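Local coordinates for ferric enterobactin receptor PIRA (Pseudomonas aeruginosa, PDB 5FP2), which probably imports iron-loaded siderophores such as ferric enterobactin across the outer membrane, as a TonB-dependent receptor, at residues R87-E92 with N536-I542. Numbering follows the deposited sequence.
Sequences RGMGPE and NDYKNKI
The backbones of Arg87 and Asn536 stand 8.3 Å apart between CA atoms, those of Glu92 and Ile542 9.4 Å, as a loop of the plug domain lies against the end of barrel strand 527-538 and the turn that follows it. The pair is a worked example of how a TonB-dependent receptor seats its plug inside a 22-stranded barrel: side chains span the gap between backbones that do not pair. Met89 is the loop's main apolar contribution to this contact. Its CG packs on the side-chain amide of Asn536, while SD makes a Met-aromatic contact with Tyr538, lying 4.3 Å from the ring centroid and 32° off the ring normal. Because its chain bends at chi2 and chi3, the thioether folds toward the tyrosine, and Met89 CE lies 4.1 Å from Tyr538 CG. Arg87 adds a charged anchor to the barrel wall, with salt bridges to Glu517 and Glu573 on strands 511-524 and 567-581. Farther along, Lys541 bends at chi2 and chi3 before its ammonium meets the plug. Glu92 crosses the lysine side chain at about a right angle, its OE2 3.5 Å from Lys541 CE and in a long salt bridge, 3.9 Å, with NZ. The Met89 carbonyl is gripped twice, by Asn93 ND2 within the plug and by the lysine: Lys541 NZ donates a hydrogen bond to Met89 O, 2.8 Å, from well above the carbonyl plane, with a C=O...N angle of 113°.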
loop_
_atom_site.group_PDB
_atom_site.type_symbol
_atom_site.label_atom_id
_atom_site.label_comp_id
_atom_site.label_asym_id
_atom_site.label_seq_id
_atom_site.Cartn_x
_atom_site.Cartn_y
_atom_site.Cartn_z
ATOM N N ARG A 87 11.882 1.993 -3.076
ATOM C CA ARG A 87 13.289 2.164 -2.762
ATOM C C ARG A 87 14.122 1.195 -3.607
ATOM O O ARG A 87 15.124 0.641 -3.147
ATOM C CB ARG A 87 13.493 1.941 -1.251
ATOM C CG ARG A 87 13.142 3.146 -0.370
ATOM C CD ARG A 87 13.984 3.234 0.918
ATOM N NE ARG A 87 13.700 4.419 1.749
ATOM C CZ ARG A 87 14.022 4.511 3.036
ATOM N NH1 ARG A 87 14.762 3.561 3.605
ATOM N NH2 ARG A 87 13.596 5.540 3.755
ATOM N N GLY A 88 13.663 0.953 -4.832
ATOM C CA GLY A 88 14.440 0.196 -5.814
ATOM C C GLY A 88 14.346 -1.314 -5.673
ATOM O O GLY A 88 14.957 -2.059 -6.432
ATOM N N MET A 89 13.580 -1.775 -4.698
ATOM C CA MET A 89 13.739 -3.138 -4.212
ATOM C C MET A 89 12.933 -4.134 -5.049
ATOM O O MET A 89 13.062 -5.351 -4.883
ATOM C CB MET A 89 13.309 -3.212 -2.745
ATOM C CG MET A 89 14.342 -2.646 -1.783
ATOM S SD MET A 89 15.921 -3.476 -2.016
ATOM C CE MET A 89 15.601 -5.068 -1.257
ATOM N N GLY A 90 12.076 -3.611 -5.924
ATOM C CA GLY A 90 11.175 -4.440 -6.717
ATOM C C GLY A 90 9.800 -4.565 -6.079
ATOM O O GLY A 90 9.639 -4.259 -4.883
ATOM N N PRO A 91 8.795 -4.974 -6.891
ATOM C CA PRO A 91 7.408 -5.112 -6.478
ATOM C C PRO A 91 7.268 -6.212 -5.447
ATOM O O PRO A 91 6.573 -6.040 -4.445
ATOM C CB PRO A 91 6.676 -5.495 -7.772
ATOM C CG PRO A 91 7.597 -5.161 -8.883
ATOM C CD PRO A 91 8.974 -5.287 -8.319
ATOM N N GLU A 92 7.948 -7.329 -5.689
ATOM C CA GLU A 92 7.769 -8.529 -4.876
ATOM C C GLU A 92 8.170 -8.257 -3.432
ATOM O O GLU A 92 8.086 -9.136 -2.584
ATOM C CB GLU A 92 8.572 -9.705 -5.455
ATOM C CG GLU A 92 10.092 -9.548 -5.387
ATOM C CD GLU A 92 10.686 -8.830 -6.589
ATOM O OE1 GLU A 92 9.915 -8.173 -7.327
ATOM O OE2 GLU A 92 11.924 -8.928 -6.795
ATOM N N ASN A 536 20.207 0.324 0.835
ATOM C CA ASN A 536 19.878 -1.081 1.076
ATOM C C ASN A 536 20.914 -1.976 0.391
ATOM O O ASN A 536 21.290 -1.722 -0.760
ATOM C CB ASN A 536 18.479 -1.417 0.553
ATOM C CG ASN A 536 17.388 -0.531 1.146
ATOM O OD1 ASN A 536 17.546 0.068 2.219
ATOM N ND2 ASN A 536 16.231 -0.523 0.483
ATOM N N ASP A 537 21.425 -2.970 1.121
ATOM C CA ASP A 537 22.431 -3.897 0.594
ATOM C C ASP A 537 21.841 -5.305 0.572
ATOM O O ASP A 537 21.714 -5.930 1.623
ATOM C CB ASP A 537 23.666 -3.924 1.497
ATOM C CG ASP A 537 24.379 -2.580 1.585
ATOM O OD1 ASP A 537 23.858 -1.688 2.300
ATOM O OD2 ASP A 537 25.534 -2.493 1.093
ATOM N N TYR A 538 21.524 -5.831 -0.608
ATOM C CA TYR A 538 20.740 -7.059 -0.677
ATOM C C TYR A 538 21.384 -8.178 -1.496
ATOM O O TYR A 538 22.139 -7.933 -2.433
ATOM C CB TYR A 538 19.330 -6.759 -1.184
ATOM C CG TYR A 538 19.279 -6.178 -2.577
ATOM C CD1 TYR A 538 19.386 -4.811 -2.772
ATOM C CD2 TYR A 538 19.094 -6.989 -3.689
ATOM C CE1 TYR A 538 19.310 -4.266 -4.036
ATOM C CE2 TYR A 538 18.961 -6.452 -4.954
ATOM C CZ TYR A 538 19.070 -5.093 -5.122
ATOM O OH TYR A 538 19.072 -4.563 -6.393
ATOM N N LYS A 539 21.052 -9.413 -1.135
ATOM C CA LYS A 539 21.636 -10.600 -1.760
ATOM C C LYS A 539 20.648 -11.278 -2.733
ATOM O O LYS A 539 20.482 -10.835 -3.872
ATOM C CB LYS A 539 22.075 -11.592 -0.680
ATOM C CG LYS A 539 23.378 -11.230 -0.010
ATOM C CD LYS A 539 23.672 -12.066 1.225
ATOM C CE LYS A 539 24.979 -11.563 1.847
ATOM N NZ LYS A 539 25.228 -12.005 3.248
ATOM N N ASN A 540 20.100 -12.422 -2.354
ATOM C CA ASN A 540 19.708 -13.387 -3.363
ATOM C C ASN A 540 18.333 -13.039 -3.910
ATOM O O ASN A 540 17.357 -13.787 -3.735
ATOM C CB ASN A 540 19.711 -14.804 -2.795
ATOM C CG ASN A 540 21.009 -15.156 -2.097
ATOM O OD1 ASN A 540 21.893 -15.779 -2.690
ATOM N ND2 ASN A 540 21.087 -14.855 -0.805
ATOM N N LYS A 541 18.230 -11.854 -4.495
ATOM C CA LYS A 541 17.033 -11.506 -5.239
ATOM C C LYS A 541 16.676 -12.677 -6.151
ATOM O O LYS A 541 17.549 -13.290 -6.765
ATOM C CB LYS A 541 17.269 -10.233 -6.058
ATOM C CG LYS A 541 16.234 -10.021 -7.148
ATOM C CD LYS A 541 15.974 -8.561 -7.435
ATOM C CE LYS A 541 15.271 -7.905 -6.256
ATOM N NZ LYS A 541 14.912 -6.496 -6.574
ATOM N N ILE A 542 15.398 -13.026 -6.187
ATOM C CA ILE A 542 14.948 -14.120 -7.036
ATOM C C ILE A 542 14.552 -13.535 -8.381
ATOM O O ILE A 542 13.949 -12.467 -8.451
ATOM C CB ILE A 542 13.833 -14.955 -6.363
ATOM C CG1 ILE A 542 14.465 -15.765 -5.237
ATOM C CG2 ILE A 542 13.186 -15.929 -7.338
ATOM C CD1 ILE A 542 13.472 -16.427 -4.326
#